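Local atomic coordinates of polysialic acid O-acetyltransferase (Escherichia coli, PDB entry 3JQY), a protein that transfers acetyl groups from acetyl-CoA to hydroxyls of capsular polysialic acid, acting as a homotrimer built on a left-handed beta-helix. Residues B[43-54]-B[66-77]; B[140-148]-B[159-167]. One frame throughout, in Å; residues are numbered along the deposited sequence. Where two conformers were deposited one is given.

Interaction 1 (B[43-54]-B[66-77]); sequences VCGDLVNSKENK and IEDDVECRWLTV
Two backbone groups grip the hydroxyl of S50: S50 OG accepts a hydrogen bond from C72 N at 3.0 Å and gives one to V48 O. Serine suits the place because its one-carbon side chain keeps OG near the backbone. N49 O takes a bond from R73 NH1 at 2.9 Å, its oxygen in the guanidinium plane. With CG anti to the backbone N (chi1 -167°), N49 runs alongside E71, and N49 ND2 donates to E71 OE2 at 3.1 Å from above the carboxylate plane. K51 CD lies over one face of the R73 guanidinium, 3.4 Å from R73 NH2. E52 CB and K51 CG cover one face of the W74 ring, E52 CB 3.6 Å from the centroid of its five-membered ring. Nearer the start of both segments, D46 N bonds to D68 OD1 at 2.7 Å; G45, lacking a side chain, leaves room for that carboxylate, and K26 pairs with D46 OD1. Backbone bonds such as I66 N to V43 O and V77 N to K54 O stack successive coils in parallel, characteristic of the left-handed beta-helix. Inside, L47 and I66 pack on F31 of strand 31-35, C72 and L75 on I94 of strand 93-95.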
loop_
_atom_site.group_PDB
_atom_site.type_symbol
_atom_site.label_atom_id
_atom_site.label_comp_id
_atom_site.label_asym_id
_atom_site.label_seq_id
_atom_site.Cartn_x
_atom_site.Cartn_y
_atom_site.Cartn_z
ATOM N N VAL B 43 -26.120 21.703 -5.926
ATOM C CA VAL B 43 -26.251 22.327 -7.236
ATOM C C VAL B 43 -25.393 21.542 -8.214
ATOM O O VAL B 43 -24.179 21.439 -8.033
ATOM C CB VAL B 43 -25.787 23.793 -7.219
ATOM C CG1 VAL B 43 -25.921 24.407 -8.607
ATOM C CG2 VAL B 43 -26.587 24.591 -6.196
ATOM N N CYS B 44 -26.024 20.976 -9.238
ATOM C CA CYS B 44 -25.316 20.081 -10.142
ATOM C C CYS B 44 -25.536 20.480 -11.593
ATOM O O CYS B 44 -26.674 20.594 -12.045
ATOM C CB CYS B 44 -25.784 18.644 -9.923
ATOM S SG CYS B 44 -24.709 17.399 -10.667
ATOM N N GLY B 45 -24.441 20.686 -12.316
ATOM C CA GLY B 45 -24.508 21.056 -13.718
ATOM C C GLY B 45 -24.790 19.883 -14.637
ATOM O O GLY B 45 -25.178 18.799 -14.196
ATOM N N ASP B 46 -24.608 20.105 -15.932
ATOM C CA ASP B 46 -24.787 19.038 -16.908
ATOM C C ASP B 46 -23.518 18.203 -16.975
ATOM O O ASP B 46 -22.521 18.627 -17.548
ATOM C CB ASP B 46 -25.128 19.631 -18.271
ATOM C CG ASP B 46 -26.503 20.268 -18.289
ATOM O OD1 ASP B 46 -27.460 19.601 -17.851
ATOM O OD2 ASP B 46 -26.632 21.424 -18.733
ATOM N N LEU B 47 -23.564 17.018 -16.379
ATOM C CA LEU B 47 -22.372 16.192 -16.250
ATOM C C LEU B 47 -22.138 15.373 -17.506
ATOM O O LEU B 47 -23.015 15.264 -18.360
ATOM C CB LEU B 47 -22.502 15.255 -15.052
ATOM C CG LEU B 47 -22.839 15.953 -13.733
ATOM C CD1 LEU B 47 -22.909 14.920 -12.619
ATOM C CD2 LEU B 47 -21.822 17.046 -13.420
ATOM N N VAL B 48 -20.942 14.809 -17.612
ATOM C CA VAL B 48 -20.603 13.960 -18.746
ATOM C C VAL B 48 -20.098 12.598 -18.285
ATOM O O VAL B 48 -19.380 12.490 -17.288
ATOM C CB VAL B 48 -19.559 14.623 -19.677
ATOM C CG1 VAL B 48 -20.152 15.854 -20.350
ATOM C CG2 VAL B 48 -18.303 14.985 -18.908
ATOM N N ASN B 49 -20.498 11.557 -19.011
ATOM C CA ASN B 49 -20.038 10.196 -18.743
ATOM C C ASN B 49 -20.065 9.792 -17.267
ATOM O O ASN B 49 -19.148 9.125 -16.787
ATOM C CB ASN B 49 -18.620 10.027 -19.296
ATOM C CG ASN B 49 -18.178 8.577 -19.341
ATOM O OD1 ASN B 49 -18.968 7.681 -19.641
ATOM N ND2 ASN B 49 -16.906 8.342 -19.047
ATOM N N SER B 50 -21.123 10.182 -16.560
ATOM C CA SER B 50 -21.202 9.990 -15.109
ATOM C C SER B 50 -22.130 8.853 -14.694
ATOM O O SER B 50 -23.125 8.585 -15.364
ATOM C CB SER B 50 -21.654 11.288 -14.441
ATOM O OG SER B 50 -20.695 12.315 -14.629
ATOM N N LYS B 51 -21.812 8.204 -13.576
ATOM C CA LYS B 51 -22.624 7.095 -13.085
ATOM C C LYS B 51 -22.340 6.756 -11.625
ATOM O O LYS B 51 -21.228 6.963 -11.135
ATOM C CB LYS B 51 -22.379 5.849 -13.938
ATOM C CG LYS B 51 -21.018 5.231 -13.719
ATOM C CD LYS B 51 -20.793 4.032 -14.641
ATOM C CE LYS B 51 -21.800 2.930 -14.376
ATOM N NZ LYS B 51 -21.552 1.743 -15.246
ATOM N N GLU B 52 -23.356 6.229 -10.948
ATOM C CA GLU B 52 -23.191 5.583 -9.648
ATOM C C GLU B 52 -22.634 6.520 -8.584
ATOM O O GLU B 52 -21.771 6.131 -7.792
ATOM C CB GLU B 52 -22.297 4.346 -9.778
ATOM C CG GLU B 52 -22.873 3.257 -10.672
ATOM C CD GLU B 52 -24.016 2.506 -10.015
ATOM O OE1 GLU B 52 -24.255 2.718 -8.806
ATOM O OE2 GLU B 52 -24.673 1.699 -10.709
ATOM N N ASN B 53 -23.138 7.748 -8.560
ATOM C CA ASN B 53 -22.675 8.737 -7.590
ATOM C C ASN B 53 -23.643 8.903 -6.427
ATOM O O ASN B 53 -24.839 8.627 -6.555
ATOM C CB ASN B 53 -22.453 10.077 -8.277
ATOM C CG ASN B 53 -21.552 9.960 -9.478
ATOM O OD1 ASN B 53 -21.960 10.234 -10.616
ATOM N ND2 ASN B 53 -20.326 9.532 -9.241
ATOM N N LYS B 54 -23.126 9.356 -5.289
ATOM C CA LYS B 54 -23.955 9.524 -4.103
ATOM C C LYS B 54 -23.576 10.766 -3.301
ATOM O O LYS B 54 -22.402 11.090 -3.164
ATOM C CB LYS B 54 -23.842 8.280 -3.218
ATOM C CG LYS B 54 -24.379 7.010 -3.873
ATOM C CD LYS B 54 -23.588 5.769 -3.459
ATOM C CE LYS B 54 -23.523 5.608 -1.947
ATOM N NZ LYS B 54 -24.876 5.607 -1.324
ATOM N N ILE B 66 -21.304 21.017 -8.145
ATOM C CA ILE B 66 -20.546 20.331 -9.183
ATOM C C ILE B 66 -20.874 20.993 -10.511
ATOM O O ILE B 66 -22.037 21.069 -10.898
ATOM C CB ILE B 66 -20.907 18.835 -9.259
ATOM C CG1 ILE B 66 -20.733 18.165 -7.893
ATOM C CG2 ILE B 66 -20.063 18.140 -10.335
ATOM C CD1 ILE B 66 -21.015 16.678 -7.895
ATOM N N GLU B 67 -19.851 21.472 -11.211
ATOM C CA GLU B 67 -20.078 22.296 -12.396
ATOM C C GLU B 67 -20.351 21.483 -13.664
ATOM O O GLU B 67 -20.274 20.254 -13.658
ATOM C CB GLU B 67 -18.916 23.274 -12.590
ATOM C CG GLU B 67 -18.708 24.182 -11.370
ATOM C CD GLU B 67 -17.660 25.255 -11.587
ATOM O OE1 GLU B 67 -17.000 25.245 -12.649
ATOM O OE2 GLU B 67 -17.504 26.121 -10.691
ATOM N N ASP B 68 -20.705 22.186 -14.737
ATOM C CA ASP B 68 -20.943 21.556 -16.033
ATOM C C ASP B 68 -19.700 20.784 -16.476
ATOM O O ASP B 68 -18.566 21.167 -16.157
ATOM C CB ASP B 68 -21.255 22.617 -17.092
ATOM C CG ASP B 68 -22.688 23.137 -17.024
ATOM O OD1 ASP B 68 -23.524 22.574 -16.284
ATOM O OD2 ASP B 68 -22.983 24.124 -17.737
ATOM N N ASP B 69 -19.930 19.701 -17.215
ATOM C CA ASP B 69 -18.874 18.943 -17.881
ATOM C C ASP B 69 -17.887 18.250 -16.950
ATOM O O ASP B 69 -16.801 17.858 -17.369
ATOM C CB ASP B 69 -18.139 19.825 -18.887
ATOM C CG ASP B 69 -19.056 20.320 -19.989
ATOM O OD1 ASP B 69 -19.989 19.578 -20.349
ATOM O OD2 ASP B 69 -18.850 21.447 -20.481
ATOM N N VAL B 70 -18.280 18.084 -15.694
ATOM C CA VAL B 70 -17.521 17.251 -14.787
ATOM C C VAL B 70 -17.935 15.797 -15.019
ATOM O O VAL B 70 -19.099 15.512 -15.306
ATOM C CB VAL B 70 -17.774 17.679 -13.329
ATOM C CG1 VAL B 70 -17.053 16.743 -12.355
ATOM C CG2 VAL B 70 -17.330 19.120 -13.130
ATOM N N GLU B 71 -16.977 14.880 -14.936
ATOM C CA GLU B 71 -17.288 13.464 -14.977
ATOM C C GLU B 71 -17.133 12.885 -13.577
ATOM O O GLU B 71 -16.033 12.866 -13.035
ATOM C CB GLU B 71 -16.330 12.748 -15.930
ATOM C CG GLU B 71 -16.377 11.231 -15.844
ATOM C CD GLU B 71 -15.244 10.581 -16.622
ATOM O OE1 GLU B 71 -14.353 9.969 -15.990
ATOM O OE2 GLU B 71 -15.236 10.691 -17.867
ATOM N N CYS B 72 -18.239 12.444 -12.988
ATOM C CA CYS B 72 -18.215 11.791 -11.687
ATOM C C CYS B 72 -18.577 10.336 -11.886
ATOM O O CYS B 72 -19.652 10.031 -12.400
ATOM C CB CYS B 72 -19.242 12.419 -10.748
ATOM S SG CYS B 72 -18.986 14.164 -10.442
ATOM N N ARG B 73 -17.675 9.442 -11.499
ATOM C CA ARG B 73 -17.952 8.011 -11.558
ATOM C C ARG B 73 -17.618 7.348 -10.228
ATOM O O ARG B 73 -16.484 7.425 -9.744
ATOM C CB ARG B 73 -17.188 7.363 -12.721
ATOM C CG ARG B 73 -17.557 7.966 -14.075
ATOM C CD ARG B 73 -16.655 7.470 -15.193
ATOM N NE ARG B 73 -16.820 6.041 -15.447
ATOM C CZ ARG B 73 -17.783 5.517 -16.201
ATOM N NH1 ARG B 73 -18.687 6.301 -16.779
ATOM N NH2 ARG B 73 -17.839 4.203 -16.377
ATOM N N TRP B 74 -18.621 6.710 -9.638
ATOM C CA TRP B 74 -18.494 6.126 -8.306
ATOM C C TRP B 74 -17.951 7.137 -7.307
ATOM O O TRP B 74 -17.098 6.828 -6.482
ATOM C CB TRP B 74 -17.643 4.852 -8.345
ATOM C CG TRP B 74 -18.364 3.756 -9.038
ATOM C CD1 TRP B 74 -19.322 2.940 -8.506
ATOM C CD2 TRP B 74 -18.220 3.369 -10.404
ATOM N NE1 TRP B 74 -19.776 2.062 -9.459
ATOM C CE2 TRP B 74 -19.115 2.304 -10.634
ATOM C CE3 TRP B 74 -17.414 3.813 -11.456
ATOM C CZ2 TRP B 74 -19.225 1.674 -11.870
ATOM C CZ3 TRP B 74 -17.527 3.189 -12.687
ATOM C CH2 TRP B 74 -18.427 2.131 -12.883
ATOM N N LEU B 75 -18.465 8.357 -7.397
ATOM C CA LEU B 75 -18.132 9.386 -6.424
ATOM C C LEU B 75 -19.152 9.363 -5.284
ATOM O O LEU B 75 -20.359 9.314 -5.531
ATOM C CB LEU B 75 -18.154 10.755 -7.102
ATOM C CG LEU B 75 -18.022 11.952 -6.158
ATOM C CD1 LEU B 75 -16.624 11.998 -5.566
ATOM C CD2 LEU B 75 -18.343 13.246 -6.891
ATOM N N THR B 76 -18.661 9.392 -4.046
ATOM C CA THR B 76 -19.509 9.524 -2.865
ATOM C C THR B 76 -19.025 10.741 -2.091
ATOM O O THR B 76 -17.847 10.836 -1.757
ATOM C CB THR B 76 -19.427 8.287 -1.945
ATOM O OG1 THR B 76 -19.808 7.114 -2.672
ATOM C CG2 THR B 76 -20.356 8.449 -0.731
ATOM N N VAL B 77 -19.931 11.677 -1.836
ATOM C CA VAL B 77 -19.625 12.858 -1.035
ATOM C C VAL B 77 -20.462 12.804 0.231
ATOM O O VAL B 77 -21.687 12.783 0.169
ATOM C CB VAL B 77 -19.937 14.166 -1.789
ATOM C CG1 VAL B 77 -19.523 15.352 -0.957
ATOM C CG2 VAL B 77 -19.228 14.188 -3.139
HETATM O O HOH W 1 -25.301 23.485 -19.436
HETATM O O HOH W 2 -20.812 6.035 -5.187
#

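Interaction 2 (B[140-148]-B[159-167]); sequences ILRASDGHP and NWAKDIIIS
The two limbs of an excursion from the beta-helix, between strands 139-142 and 164-166, are joined by N159, beside D145, G146 and H147, which by similarity bind acetyl-CoA. N159 ND2 uses both hydrogens, giving one to D145 OD2 at 2.9 Å, on the anti side and somewhat out of the carboxylate plane, and the other to H147 O at 2.9 Å, the latter nearly straight (167°) and in the carbonyl plane. CG of N159 sits between its backbone N and carbonyl carbon (chi1 70°), which turns the amide toward residues 145-147, while N159 OD1 receives I149 N and R157 NE: asparagine offers donors and acceptor together. A water bridges D145 N and N159 O. Nearer the coil, K162 N bonds to A143 O at 3.2 Å, and beside the small A143, I164 CD1 comes within 3.6 Å of A143 N. L141 and I166 meet tip to tip, L141 CD1 to I166 CD1 at 3.8 Å, in the apolar interior. H147 ND1 bonds to R222 O of a second subunit, and D145 OD2 forms a salt bridge with K180. A loop projecting from one coil toward a neighbouring subunit is typical of trimeric hexapeptide-repeat acetyltransferases, whose active sites lie between subunits.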
loop_
_atom_site.group_PDB
_atom_site.type_symbol
_atom_site.label_atom_id
_atom_site.label_comp_id
_atom_site.label_asym_id
_atom_site.label_seq_id
_atom_site.Cartn_x
_atom_site.Cartn_y
_atom_site.Cartn_z
ATOM N N ILE B 140 -4.755 9.354 -1.123
ATOM C CA ILE B 140 -5.466 9.767 0.082
ATOM C C ILE B 140 -4.971 11.129 0.548
ATOM O O ILE B 140 -3.777 11.329 0.743
ATOM C CB ILE B 140 -5.272 8.752 1.227
ATOM C CG1 ILE B 140 -5.787 7.370 0.810
ATOM C CG2 ILE B 140 -5.980 9.232 2.494
ATOM C CD1 ILE B 140 -5.463 6.269 1.811
ATOM N N LEU B 141 -5.891 12.075 0.696
ATOM C CA LEU B 141 -5.546 13.360 1.305
ATOM C C LEU B 141 -6.113 13.382 2.721
ATOM O O LEU B 141 -7.322 13.545 2.910
ATOM C CB LEU B 141 -6.087 14.522 0.464
ATOM C CG LEU B 141 -5.756 14.482 -1.034
ATOM C CD1 LEU B 141 -6.316 15.704 -1.774
ATOM C CD2 LEU B 141 -4.243 14.365 -1.260
ATOM N N ARG B 142 -5.242 13.187 3.711
ATOM C CA ARG B 142 -5.684 12.983 5.093
ATOM C C ARG B 142 -5.368 14.194 5.969
ATOM O O ARG B 142 -4.297 14.274 6.564
ATOM C CB ARG B 142 -5.043 11.718 5.679
ATOM C CG ARG B 142 -5.680 11.248 6.984
ATOM C CD ARG B 142 -4.987 10.005 7.566
ATOM N NE ARG B 142 -5.070 8.840 6.682
ATOM C CZ ARG B 142 -6.149 8.076 6.537
ATOM N NH1 ARG B 142 -7.260 8.346 7.217
ATOM N NH2 ARG B 142 -6.120 7.037 5.705
ATOM N N ALA B 143 -6.307 15.135 6.044
ATOM C CA ALA B 143 -6.073 16.394 6.755
ATOM C C ALA B 143 -6.361 16.294 8.249
ATOM O O ALA B 143 -6.086 17.229 9.005
ATOM C CB ALA B 143 -6.896 17.512 6.135
ATOM N N SER B 144 -6.936 15.168 8.663
ATOM C CA SER B 144 -7.219 14.905 10.072
ATOM C C SER B 144 -6.708 13.522 10.467
ATOM O O SER B 144 -6.832 12.567 9.693
ATOM C CB SER B 144 -8.723 14.985 10.330
ATOM O OG SER B 144 -9.037 14.484 11.621
ATOM N N ASP B 145 -6.150 13.413 11.673
ATOM C CA ASP B 145 -5.596 12.147 12.169
ATOM C C ASP B 145 -6.673 11.174 12.642
ATOM O O ASP B 145 -6.427 9.971 12.751
ATOM C CB ASP B 145 -4.631 12.387 13.337
ATOM C CG ASP B 145 -3.279 12.906 12.892
ATOM O OD1 ASP B 145 -3.055 13.080 11.673
ATOM O OD2 ASP B 145 -2.427 13.133 13.779
ATOM N N GLY B 146 -7.850 11.692 12.963
ATOM C CA GLY B 146 -8.951 10.833 13.369
ATOM C C GLY B 146 -9.118 10.661 14.869
ATOM O O GLY B 146 -10.242 10.511 15.351
ATOM N N HIS B 147 -8.009 10.715 15.595
ATOM C CA HIS B 147 -8.002 10.558 17.046
ATOM C C HIS B 147 -6.987 11.526 17.644
ATOM O O HIS B 147 -6.010 11.883 16.988
ATOM C CB HIS B 147 -7.654 9.113 17.430
ATOM C CG HIS B 147 -8.618 8.105 16.888
ATOM N ND1 HIS B 147 -9.919 8.001 17.336
ATOM C CD2 HIS B 147 -8.461 7.137 15.955
ATOM C CE1 HIS B 147 -10.525 7.020 16.691
ATOM N NE2 HIS B 147 -9.663 6.480 15.848
ATOM N N PRO B 148 -7.225 12.066 18.835
ATOM C CA PRO B 148 -6.366 13.086 19.449
ATOM C C PRO B 148 -5.056 12.536 19.989
ATOM O O PRO B 148 -5.037 11.440 20.562
ATOM C CB PRO B 148 -7.200 13.603 20.628
ATOM C CG PRO B 148 -8.457 12.811 20.653
ATOM C CD PRO B 148 -8.345 11.676 19.700
ATOM N N ASN B 159 -2.177 17.421 17.766
ATOM C CA ASN B 159 -2.336 16.977 16.381
ATOM C C ASN B 159 -3.651 17.458 15.786
ATOM O O ASN B 159 -4.382 16.684 15.160
ATOM C CB ASN B 159 -2.240 15.451 16.264
ATOM C CG ASN B 159 -3.438 14.744 16.868
ATOM O OD1 ASN B 159 -4.074 15.253 17.795
ATOM N ND2 ASN B 159 -3.757 13.566 16.340
ATOM N N TRP B 160 -3.960 18.734 15.997
ATOM C CA TRP B 160 -5.134 19.341 15.382
ATOM C C TRP B 160 -5.064 19.196 13.858
ATOM O O TRP B 160 -3.984 19.217 13.270
ATOM C CB TRP B 160 -5.234 20.823 15.760
ATOM C CG TRP B 160 -5.514 21.071 17.225
ATOM C CD1 TRP B 160 -4.637 21.541 18.162
ATOM C CD2 TRP B 160 -6.760 20.874 17.906
ATOM N NE1 TRP B 160 -5.260 21.640 19.387
ATOM C CE2 TRP B 160 -6.562 21.236 19.255
ATOM C CE3 TRP B 160 -8.021 20.416 17.509
ATOM C CZ2 TRP B 160 -7.579 21.160 20.206
ATOM C CZ3 TRP B 160 -9.033 20.345 18.454
ATOM C CH2 TRP B 160 -8.805 20.714 19.788
ATOM N N ALA B 161 -6.222 19.042 13.223
ATOM C CA ALA B 161 -6.283 18.979 11.766
ATOM C C ALA B 161 -5.673 20.234 11.159
ATOM O O ALA B 161 -5.770 21.324 11.737
ATOM C CB ALA B 161 -7.723 18.808 11.299
ATOM N N LYS B 162 -5.055 20.076 9.989
ATOM C CA LYS B 162 -4.415 21.183 9.276
ATOM C C LYS B 162 -4.644 21.043 7.767
ATOM O O LYS B 162 -4.639 19.929 7.236
ATOM C CB LYS B 162 -2.921 21.233 9.583
ATOM C CG LYS B 162 -2.607 21.459 11.063
ATOM C CD LYS B 162 -1.132 21.772 11.283
ATOM C CE LYS B 162 -0.849 22.065 12.753
ATOM N NZ LYS B 162 -1.827 23.036 13.329
ATOM N N ASP B 163 -4.838 22.173 7.091
ATOM C CA ASP B 163 -5.190 22.189 5.669
ATOM C C ASP B 163 -4.185 21.469 4.768
ATOM O O ASP B 163 -2.977 21.497 5.005
ATOM C CB ASP B 163 -5.307 23.630 5.149
ATOM C CG ASP B 163 -6.423 24.420 5.812
ATOM O OD1 ASP B 163 -7.218 23.858 6.591
ATOM O OD2 ASP B 163 -6.500 25.633 5.538
ATOM N N ILE B 164 -4.695 20.859 3.703
ATOM C CA ILE B 164 -3.842 20.349 2.637
ATOM C C ILE B 164 -4.105 21.173 1.386
ATOM O O ILE B 164 -5.251 21.394 1.011
ATOM C CB ILE B 164 -4.119 18.855 2.340
ATOM C CG1 ILE B 164 -3.685 18.005 3.534
ATOM C CG2 ILE B 164 -3.368 18.419 1.098
ATOM C CD1 ILE B 164 -4.238 16.597 3.541
ATOM N N ILE B 165 -3.041 21.638 0.751
ATOM C CA ILE B 165 -3.171 22.513 -0.410
ATOM C C ILE B 165 -2.302 22.000 -1.544
ATOM O O ILE B 165 -1.076 22.101 -1.496
ATOM C CB ILE B 165 -2.772 23.971 -0.075
ATOM C CG1 ILE B 165 -3.554 24.477 1.138
ATOM C CG2 ILE B 165 -3.011 24.879 -1.276
ATOM C CD1 ILE B 165 -5.057 24.414 0.981
ATOM N N ILE B 166 -2.940 21.414 -2.548
ATOM C CA ILE B 166 -2.233 20.990 -3.745
ATOM C C ILE B 166 -2.388 22.076 -4.805
ATOM O O ILE B 166 -3.491 22.372 -5.243
ATOM C CB ILE B 166 -2.767 19.641 -4.259
ATOM C CG1 ILE B 166 -2.697 18.593 -3.142
ATOM C CG2 ILE B 166 -1.997 19.194 -5.504
ATOM C CD1 ILE B 166 -3.354 17.285 -3.481
ATOM N N SER B 167 -1.272 22.690 -5.189
ATOM C CA SER B 167 -1.313 23.776 -6.164
ATOM C C SER B 167 -1.749 23.288 -7.539
ATOM O O SER B 167 -1.853 22.088 -7.783
ATOM C CB SER B 167 0.049 24.463 -6.265
ATOM O OG SER B 167 0.368 25.134 -5.057
HETATM O O HOH W 3 -6.111 15.797 13.148
#

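In the fold
Interaction 1 closes before interaction 2 opens along the chain, and the two lie on opposite sides of the chain's centre, with centres 25 Å apart and nearest atoms about 12 Å apart. Both draw on the same two parallel sheets of the left-handed beta-helix: strands 53-58 and 71-80 share one with strand 139-142, and strands 41-44 and 164-166 share the other. Residues 43-54 and 66-77 follow each other round equivalent parts of successive coils, so interaction 1 is regular stacking away from the annotated sites. In 140-148 and 159-167 the coil is interrupted by an excursion, and there the scaffold carries residues implicated in acetyl-CoA binding and reaches a second subunit.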